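Local coordinates for FYVE, RhoGEF and PH domain-containing protein 5 (Homo sapiens, PDB 3MPX), which activates the small GTPase CDC42 by exchanging its bound GDP for free GTP, an activity carried by its DH domain, which this fragment holds with the first PH domain, at residues E39-L44 with P80-L85; Q115-H120 with L201-K206; D128-L133 with H164-V169. All coordinates share one frame; numbering follows the deposited sequence.

In the fold
From the N terminus, helix 21-59 meets helix 66-98 in contact 1, whose loop is a helical hairpin that closes before the other contacts open. Contact 2 then joins residues 115-120, leading into helix 117-138, to helix 192-214, closing a long, largely helical excursion. Contact 3 is nested inside it, bringing residues 128-133 of that same helix 117-138 against helix 162-184. None of the loops cross. Together the contacts tie five long helices of the DH domain: I82 and L85 of contact 1 pack on H120 of contact 2, while L41 and L44 pack on V169 of contact 3. The strands of the PH domain follow later in the chain.

Contact 1: residues E39-L44 with P80-L85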
loop_
_atom_site.group_PDB
_atom_site.type_symbol
_atom_site.label_atom_id
_atom_site.label_comp_id
_atom_site.label_asym_id
_atom_site.label_seq_id
_atom_site.Cartn_x
_atom_site.Cartn_y
_atom_site.Cartn_z
ATOM N N GLU A 39 6.182 -2.092 15.805
ATOM C CA GLU A 39 7.454 -1.401 16.041
ATOM C C GLU A 39 7.357 0.007 15.404
ATOM O O GLU A 39 7.778 0.997 16.003
ATOM C CB GLU A 39 8.594 -2.226 15.394
ATOM C CG GLU A 39 9.963 -1.550 15.310
ATOM C CD GLU A 39 10.903 -1.700 16.493
ATOM O OE1 GLU A 39 12.035 -1.166 16.409
ATOM O OE2 GLU A 39 10.522 -2.343 17.500
HETATM N N MSE A 40 6.770 0.081 14.208
HETATM C CA MSE A 40 6.584 1.313 13.474
HETATM C C MSE A 40 5.563 2.200 14.156
HETATM O O MSE A 40 5.792 3.405 14.250
HETATM C CB MSE A 40 6.186 1.002 12.025
HETATM C CG MSE A 40 6.161 2.226 11.124
HETATM SE SE MSE A 40 4.426 3.118 11.204
HETATM C CE MSE A 40 3.487 2.059 9.871
ATOM N N LEU A 41 4.444 1.624 14.636
ATOM C CA LEU A 41 3.411 2.424 15.301
ATOM C C LEU A 41 3.898 2.983 16.622
ATOM O O LEU A 41 3.458 4.062 17.016
ATOM C CB LEU A 41 2.088 1.666 15.511
ATOM C CG LEU A 41 1.275 1.258 14.285
ATOM C CD1 LEU A 41 0.119 0.432 14.712
ATOM C CD2 LEU A 41 0.767 2.458 13.517
ATOM N N GLN A 42 4.816 2.245 17.286
ATOM C CA GLN A 42 5.472 2.553 18.555
ATOM C C GLN A 42 6.219 3.874 18.410
ATOM O O GLN A 42 5.836 4.853 19.049
ATOM C CB GLN A 42 6.444 1.410 18.924
ATOM C CG GLN A 42 7.040 1.460 20.330
ATOM C CD GLN A 42 6.207 0.715 21.344
ATOM O OE1 GLN A 42 5.974 1.199 22.465
ATOM N NE2 GLN A 42 5.750 -0.492 20.988
ATOM N N HIS A 43 7.232 3.903 17.512
ATOM C CA HIS A 43 8.124 5.036 17.204
ATOM C C HIS A 43 7.395 6.215 16.597
ATOM O O HIS A 43 7.852 7.354 16.728
ATOM C CB HIS A 43 9.286 4.578 16.308
ATOM C CG HIS A 43 10.175 3.593 17.019
ATOM N ND1 HIS A 43 10.199 2.247 16.663
ATOM C CD2 HIS A 43 10.951 3.767 18.120
ATOM C CE1 HIS A 43 11.019 1.662 17.520
ATOM N NE2 HIS A 43 11.494 2.533 18.419
ATOM N N LEU A 44 6.233 5.955 15.977
ATOM C CA LEU A 44 5.378 6.994 15.459
ATOM C C LEU A 44 4.765 7.733 16.651
ATOM O O LEU A 44 4.768 8.959 16.681
ATOM C CB LEU A 44 4.281 6.380 14.595
ATOM C CG LEU A 44 3.448 7.372 13.773
ATOM C CD1 LEU A 44 4.289 8.091 12.722
ATOM C CD2 LEU A 44 2.319 6.672 13.119
ATOM N N PRO A 80 -2.501 6.599 19.084
ATOM C CA PRO A 80 -2.365 5.674 20.242
ATOM C C PRO A 80 -3.405 4.537 20.274
ATOM O O PRO A 80 -3.075 3.400 20.635
ATOM C CB PRO A 80 -2.528 6.591 21.452
ATOM C CG PRO A 80 -2.275 7.948 20.967
ATOM C CD PRO A 80 -2.724 7.986 19.550
ATOM N N ALA A 81 -4.650 4.841 19.858
ATOM C CA ALA A 81 -5.746 3.883 19.780
ATOM C C ALA A 81 -5.422 2.787 18.777
ATOM O O ALA A 81 -5.782 1.632 19.009
ATOM C CB ALA A 81 -7.031 4.589 19.368
ATOM N N ILE A 82 -4.765 3.157 17.650
ATOM C CA ILE A 82 -4.361 2.214 16.604
ATOM C C ILE A 82 -3.201 1.387 17.120
ATOM O O ILE A 82 -3.258 0.171 17.031
ATOM C CB ILE A 82 -4.076 2.898 15.236
ATOM C CG1 ILE A 82 -5.383 3.421 14.608
ATOM C CG2 ILE A 82 -3.344 1.953 14.256
ATOM C CD1 ILE A 82 -5.248 4.749 13.790
ATOM N N HIS A 83 -2.192 2.032 17.718
ATOM C CA HIS A 83 -1.043 1.343 18.307
ATOM C C HIS A 83 -1.483 0.206 19.273
ATOM O O HIS A 83 -0.991 -0.922 19.164
ATOM C CB HIS A 83 -0.124 2.347 19.016
ATOM C CG HIS A 83 1.065 1.715 19.677
ATOM N ND1 HIS A 83 1.450 2.075 20.951
ATOM C CD2 HIS A 83 1.904 0.750 19.224
ATOM C CE1 HIS A 83 2.505 1.327 21.236
ATOM N NE2 HIS A 83 2.816 0.512 20.231
ATOM N N ASP A 84 -2.450 0.508 20.168
ATOM C CA ASP A 84 -2.985 -0.409 21.155
ATOM C C ASP A 84 -3.715 -1.549 20.492
ATOM O O ASP A 84 -3.566 -2.701 20.934
ATOM C CB ASP A 84 -3.899 0.335 22.149
ATOM C CG ASP A 84 -3.197 1.328 23.079
ATOM O OD1 ASP A 84 -1.953 1.204 23.270
ATOM O OD2 ASP A 84 -3.890 2.217 23.640
ATOM N N LEU A 85 -4.463 -1.246 19.401
ATOM C CA LEU A 85 -5.222 -2.237 18.639
ATOM C C LEU A 85 -4.292 -3.294 18.075
ATOM O O LEU A 85 -4.546 -4.487 18.261
ATOM C CB LEU A 85 -6.075 -1.575 17.527
ATOM C CG LEU A 85 -6.444 -2.409 16.283
ATOM C CD1 LEU A 85 -7.509 -3.450 16.577
ATOM C CD2 LEU A 85 -6.864 -1.520 15.134
#
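The carbonyl oxygen of L41 lies over one face of the H83 imidazole and is also bonded by N45 ND2, one turn on in the same helix. Q42 CA shares that face in a CH-pi contact, 4.1 Å from the centroid of the H83 ring and 27° off its normal. The ring thus packs on the backbone of helix 21-59, with H83 CD2 3.8 Å from L41 CB. It gets there because H83 CG stands anti to the backbone N (chi1 179°), throwing the ring across the gap. The Q42 side chain, bent at its second torsion, carries its amide to the far end of the imidazole, with amide and ring planes nearly perpendicular. Q42 NE2 comes within 3.2 Å of H83 NE2, but the angle is too poor for a hydrogen bond, so the pair is a polar touch and no more. Deeper in, contact becomes purely apolar: L41 CD1 meets I82 CG2 at 3.8 Å, the two side chains crossing at about a right angle. L41 and H83 bury most of the surface, whereas Q42 stays at the exposed margin. The axes of the two segments approach to 9.4 Å and run nearly antiparallel (152°), as expected for the two arms of a helical hairpin. Within the DH bundle, helix 162-184 closes one side of this pair, where V169 receives both L41 and L44. Helix 117-138 backs the other partner, with I82 packed on H120 and H123.

Contact 2: residues Q115-H120 with L201-K206; sequences QGFDHH and LSLISK
F117 meets L203 and I204 through carbon alone. The methyl CD2 of L203 touches ring atom CD2 of F117 at 3.7 Å and approaches the ring obliquely, the two side chains crossing at about a right angle. I204 is a looser neighbour: its CG1 lies over one face of the F117 ring, 4.4 Å from CE1. With L203 CG anti to the backbone N (chi1 -176°), the leucine's branch swings round its helix toward the phenylalanine. F117 leaves its backbone toward helix 192-214 and sends its ring into the gap, where all three residues are buried. The nearest CA atoms, those of F117 and I204, are still 7.5 Å apart, so side chains rather than backbones bridge the two segments. Around this first shell, F110 packs on both F117 and I204, while L173, I89 and V207 give the aromatic ring further apolar neighbours. Three residues past F117, H120 is fixed by a hydrogen bond from ring to ring, between its NE2 and H86 NE2, with the planes nearly perpendicular. The bonds of S202 OG to G199 O and of S205 OG to S202 O stay within helix 192-214 and play no part in holding the contact. The packing seats the N-terminal end of helix 117-138 against helix 192-214, with the F117 ring set among helices 66-98, 108-111, 162-184 and 192-214 of the helical bundle that forms the DH, or RhoGEF, domain.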
loop_
_atom_site.group_PDB
_atom_site.type_symbol
_atom_site.label_atom_id
_atom_site.label_comp_id
_atom_site.label_asym_id
_atom_site.label_seq_id
_atom_site.Cartn_x
_atom_site.Cartn_y
_atom_site.Cartn_z
ATOM N N GLN A 115 -14.654 -2.849 16.657
ATOM C CA GLN A 115 -14.495 -1.556 17.334
ATOM C C GLN A 115 -13.068 -1.008 17.145
ATOM O O GLN A 115 -12.881 0.203 17.067
ATOM C CB GLN A 115 -14.819 -1.718 18.842
ATOM C CG GLN A 115 -14.267 -0.615 19.768
ATOM C CD GLN A 115 -14.392 -0.928 21.246
ATOM O OE1 GLN A 115 -13.516 -1.557 21.855
ATOM N NE2 GLN A 115 -15.474 -0.467 21.864
ATOM N N GLY A 116 -12.085 -1.901 17.098
ATOM C CA GLY A 116 -10.688 -1.524 16.922
ATOM C C GLY A 116 -10.385 -0.881 15.586
ATOM O O GLY A 116 -9.788 0.199 15.537
ATOM N N PHE A 117 -10.811 -1.544 14.497
ATOM C CA PHE A 117 -10.641 -1.089 13.125
ATOM C C PHE A 117 -11.511 0.151 12.842
ATOM O O PHE A 117 -11.384 0.763 11.782
ATOM C CB PHE A 117 -10.932 -2.233 12.134
ATOM C CG PHE A 117 -9.802 -3.233 12.000
ATOM C CD1 PHE A 117 -8.716 -2.975 11.177
ATOM C CD2 PHE A 117 -9.839 -4.447 12.676
ATOM C CE1 PHE A 117 -7.667 -3.896 11.064
ATOM C CE2 PHE A 117 -8.786 -5.364 12.565
ATOM C CZ PHE A 117 -7.710 -5.081 11.755
ATOM N N ASP A 118 -12.366 0.549 13.799
ATOM C CA ASP A 118 -13.193 1.745 13.638
ATOM C C ASP A 118 -12.341 2.982 13.808
ATOM O O ASP A 118 -12.622 3.997 13.178
ATOM C CB ASP A 118 -14.394 1.734 14.586
ATOM C CG ASP A 118 -15.537 0.857 14.105
ATOM O OD1 ASP A 118 -15.808 0.848 12.873
ATOM O OD2 ASP A 118 -16.189 0.211 14.959
ATOM N N HIS A 119 -11.257 2.874 14.611
ATOM C CA HIS A 119 -10.251 3.922 14.800
ATOM C C HIS A 119 -9.538 4.189 13.464
ATOM O O HIS A 119 -9.309 5.348 13.121
ATOM C CB HIS A 119 -9.263 3.534 15.908
ATOM C CG HIS A 119 -9.866 3.592 17.281
ATOM N ND1 HIS A 119 -10.253 4.798 17.852
ATOM C CD2 HIS A 119 -10.144 2.593 18.147
ATOM C CE1 HIS A 119 -10.738 4.493 19.038
ATOM N NE2 HIS A 119 -10.684 3.183 19.267
ATOM N N HIS A 120 -9.252 3.104 12.692
ATOM C CA HIS A 120 -8.728 3.165 11.325
ATOM C C HIS A 120 -9.677 3.982 10.422
ATOM O O HIS A 120 -9.224 4.912 9.762
ATOM C CB HIS A 120 -8.499 1.753 10.735
ATOM C CG HIS A 120 -7.131 1.221 11.034
ATOM N ND1 HIS A 120 -5.984 1.796 10.478
ATOM C CD2 HIS A 120 -6.756 0.229 11.868
ATOM C CE1 HIS A 120 -4.967 1.109 10.963
ATOM N NE2 HIS A 120 -5.380 0.154 11.795
ATOM N N LEU A 201 -12.402 -10.313 5.914
ATOM C CA LEU A 201 -12.145 -9.620 4.662
ATOM C C LEU A 201 -13.161 -8.544 4.391
ATOM O O LEU A 201 -12.804 -7.494 3.850
ATOM C CB LEU A 201 -12.040 -10.587 3.478
ATOM C CG LEU A 201 -10.626 -11.111 3.245
ATOM C CD1 LEU A 201 -10.625 -12.332 2.332
ATOM C CD2 LEU A 201 -9.725 -10.013 2.742
ATOM N N SER A 202 -14.415 -8.789 4.775
ATOM C CA SER A 202 -15.483 -7.827 4.551
ATOM C C SER A 202 -15.409 -6.709 5.607
ATOM O O SER A 202 -15.671 -5.536 5.286
ATOM C CB SER A 202 -16.841 -8.521 4.520
ATOM O OG SER A 202 -17.258 -8.865 5.826
ATOM N N LEU A 203 -14.981 -7.077 6.836
ATOM C CA LEU A 203 -14.790 -6.171 7.969
ATOM C C LEU A 203 -13.729 -5.135 7.586
ATOM O O LEU A 203 -13.937 -3.953 7.817
ATOM C CB LEU A 203 -14.382 -6.983 9.238
ATOM C CG LEU A 203 -14.212 -6.239 10.582
ATOM C CD1 LEU A 203 -14.576 -7.122 11.762
ATOM C CD2 LEU A 203 -12.768 -5.782 10.791
ATOM N N ILE A 204 -12.610 -5.572 6.989
ATOM C CA ILE A 204 -11.509 -4.690 6.577
ATOM C C ILE A 204 -11.913 -3.900 5.350
ATOM O O ILE A 204 -11.502 -2.747 5.226
ATOM C CB ILE A 204 -10.184 -5.488 6.360
ATOM C CG1 ILE A 204 -9.599 -5.959 7.704
ATOM C CG2 ILE A 204 -9.127 -4.693 5.568
ATOM C CD1 ILE A 204 -8.784 -7.235 7.574
ATOM N N SER A 205 -12.713 -4.508 4.438
ATOM C CA SER A 205 -13.141 -3.825 3.215
ATOM C C SER A 205 -14.064 -2.686 3.557
ATOM O O SER A 205 -14.004 -1.683 2.882
ATOM C CB SER A 205 -13.776 -4.780 2.212
ATOM O OG SER A 205 -15.148 -5.018 2.489
ATOM N N LYS A 206 -14.851 -2.804 4.659
ATOM C CA LYS A 206 -15.736 -1.753 5.169
ATOM C C LYS A 206 -14.862 -0.548 5.557
ATOM O O LYS A 206 -15.214 0.592 5.238
ATOM C CB LYS A 206 -16.531 -2.253 6.387
ATOM C CG LYS A 206 -18.005 -2.608 6.112
ATOM C CD LYS A 206 -18.377 -4.087 6.407
ATOM C CE LYS A 206 -18.274 -4.551 7.863
ATOM N NZ LYS A 206 -18.462 -6.035 8.032
#

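Contact 3: residues D128-L133 with H164-V169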
loop_
_atom_site.group_PDB
_atom_site.type_symbol
_atom_site.label_atom_id
_atom_site.label_comp_id
_atom_site.label_asym_id
_atom_site.label_seq_id
_atom_site.Cartn_x
_atom_site.Cartn_y
_atom_site.Cartn_z
ATOM N N ASP A 128 -6.415 13.555 5.531
ATOM C CA ASP A 128 -5.960 14.690 4.729
ATOM C C ASP A 128 -6.099 16.046 5.462
ATOM O O ASP A 128 -5.251 16.922 5.255
ATOM C CB ASP A 128 -6.687 14.745 3.364
ATOM C CG ASP A 128 -6.526 13.555 2.424
ATOM O OD1 ASP A 128 -5.449 12.917 2.438
ATOM O OD2 ASP A 128 -7.441 13.319 1.606
ATOM N N ARG A 129 -7.149 16.210 6.314
ATOM C CA ARG A 129 -7.457 17.448 7.049
ATOM C C ARG A 129 -6.363 17.780 8.060
ATOM O O ARG A 129 -5.792 18.869 7.984
ATOM C CB ARG A 129 -8.849 17.361 7.739
ATOM C CG ARG A 129 -9.415 18.686 8.284
ATOM N N TYR A 130 -6.068 16.863 8.999
ATOM C CA TYR A 130 -5.054 17.145 10.010
ATOM C C TYR A 130 -3.625 17.108 9.441
ATOM O O TYR A 130 -2.731 17.762 9.979
ATOM C CB TYR A 130 -5.214 16.230 11.241
ATOM C CG TYR A 130 -4.493 14.897 11.197
ATOM C CD1 TYR A 130 -3.255 14.734 11.816
ATOM C CD2 TYR A 130 -5.106 13.766 10.658
ATOM C CE1 TYR A 130 -2.603 13.501 11.820
ATOM C CE2 TYR A 130 -4.468 12.523 10.663
ATOM C CZ TYR A 130 -3.217 12.397 11.251
ATOM O OH TYR A 130 -2.575 11.189 11.275
ATOM N N LEU A 131 -3.408 16.377 8.359
ATOM C CA LEU A 131 -2.069 16.333 7.793
ATOM C C LEU A 131 -1.762 17.531 6.915
ATOM O O LEU A 131 -0.600 17.937 6.851
ATOM C CB LEU A 131 -1.778 15.011 7.094
ATOM C CG LEU A 131 -1.384 13.947 8.106
ATOM C CD1 LEU A 131 -1.551 12.574 7.562
ATOM C CD2 LEU A 131 0.001 14.221 8.684
ATOM N N GLY A 132 -2.790 18.123 6.307
ATOM C CA GLY A 132 -2.648 19.334 5.505
ATOM C C GLY A 132 -2.447 20.515 6.434
ATOM O O GLY A 132 -1.569 21.361 6.218
ATOM N N LEU A 133 -3.247 20.515 7.516
ATOM C CA LEU A 133 -3.257 21.454 8.625
ATOM C C LEU A 133 -1.886 21.458 9.317
ATOM O O LEU A 133 -1.473 22.486 9.828
ATOM C CB LEU A 133 -4.322 20.958 9.617
ATOM C CG LEU A 133 -5.308 21.936 10.265
ATOM C CD1 LEU A 133 -6.076 22.766 9.227
ATOM C CD2 LEU A 133 -6.314 21.167 11.071
ATOM N N HIS A 164 3.429 11.435 4.008
ATOM C CA HIS A 164 3.863 10.244 3.305
ATOM C C HIS A 164 4.177 9.122 4.296
ATOM O O HIS A 164 3.852 7.957 4.046
ATOM C CB HIS A 164 5.069 10.520 2.395
ATOM C CG HIS A 164 5.316 9.380 1.472
ATOM N ND1 HIS A 164 6.226 8.379 1.789
ATOM C CD2 HIS A 164 4.654 9.035 0.344
ATOM C CE1 HIS A 164 6.131 7.492 0.813
ATOM N NE2 HIS A 164 5.200 7.847 -0.081
ATOM N N ARG A 165 4.810 9.482 5.409
ATOM C CA ARG A 165 5.177 8.555 6.472
ATOM C C ARG A 165 3.924 8.032 7.250
ATOM O O ARG A 165 4.047 7.062 8.004
ATOM C CB ARG A 165 6.197 9.231 7.414
ATOM C CG ARG A 165 7.328 8.296 7.809
ATOM C CD ARG A 165 8.481 9.008 8.488
ATOM N NE ARG A 165 9.352 9.707 7.538
ATOM C CZ ARG A 165 10.579 10.142 7.820
ATOM N NH1 ARG A 165 11.101 9.943 9.027
ATOM N NH2 ARG A 165 11.296 10.767 6.895
ATOM N N LEU A 166 2.732 8.658 7.061
ATOM C CA LEU A 166 1.507 8.219 7.733
ATOM C C LEU A 166 0.610 7.371 6.833
ATOM O O LEU A 166 -0.276 6.684 7.351
ATOM C CB LEU A 166 0.731 9.369 8.373
ATOM C CG LEU A 166 1.308 9.792 9.721
ATOM C CD1 LEU A 166 1.395 11.260 9.810
ATOM C CD2 LEU A 166 0.544 9.189 10.885
ATOM N N LEU A 167 0.873 7.356 5.501
ATOM C CA LEU A 167 0.180 6.470 4.565
ATOM C C LEU A 167 0.503 5.037 5.010
ATOM O O LEU A 167 -0.336 4.141 4.868
ATOM C CB LEU A 167 0.708 6.649 3.121
ATOM C CG LEU A 167 0.524 7.994 2.412
ATOM C CD1 LEU A 167 1.339 8.032 1.149
ATOM C CD2 LEU A 167 -0.927 8.241 2.048
ATOM N N ARG A 168 1.734 4.840 5.559
ATOM C CA ARG A 168 2.267 3.577 6.069
ATOM C C ARG A 168 1.355 2.967 7.157
ATOM O O ARG A 168 1.269 1.745 7.252
ATOM C CB ARG A 168 3.714 3.760 6.564
ATOM C CG ARG A 168 4.771 3.472 5.505
ATOM C CD ARG A 168 6.115 4.023 5.908
ATOM N NE ARG A 168 6.681 4.908 4.883
ATOM C CZ ARG A 168 7.818 5.590 5.016
ATOM N NH1 ARG A 168 8.529 5.499 6.136
ATOM N NH2 ARG A 168 8.251 6.368 4.032
ATOM N N VAL A 169 0.631 3.814 7.919
ATOM C CA VAL A 169 -0.368 3.408 8.913
ATOM C C VAL A 169 -1.559 2.755 8.177
ATOM O O VAL A 169 -1.851 1.593 8.427
ATOM C CB VAL A 169 -0.790 4.612 9.809
ATOM C CG1 VAL A 169 -2.064 4.339 10.617
ATOM C CG2 VAL A 169 0.357 5.033 10.724
#
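L166 lies against Y130 and L131, joining helices 117-138 and 162-184 in the interior of the DH domain's helical bundle. The apolar part is a leucine pair. L131 presents both branches to L166: its CD2 comes to 3.5 Å from L166 CD1, while its CD1 lies a little farther from that methyl and also approaches L166 CB. Both leucines leave the backbone toward the other helix, and their branched ends meet in the gap. The backbones stay apart, the CA atoms of L131 and L166 being 8.9 Å from each other, and the buried area is modest. Further packing on L166 comes from L44 and F48 of helix 21-59, from L79 of helix 66-98 and from F127, which makes this leucine a meeting point for four helices.

Y130 adds a contact through its hydroxyl. Its CG sits between the backbone N and the carbonyl carbon (chi1 88°), and one face of the ring rests on L131, whose CG is 3.9 Å above the Y130 ring plane, offset toward the rim. The phenol thereby extends past its own helix to reach the second branch of L166.

Polar groups act around the seam rather than across it. V169 O is hydrogen-bonded to OH of Y37, a further link from helix 162-184 to helix 21-59. The phenol of Y130 combines both kinds of contact: its OH is hydrogen-bonded to NE2 of H123 on its own helix, and the same oxygen touches L166 CD2 at 3.7 Å.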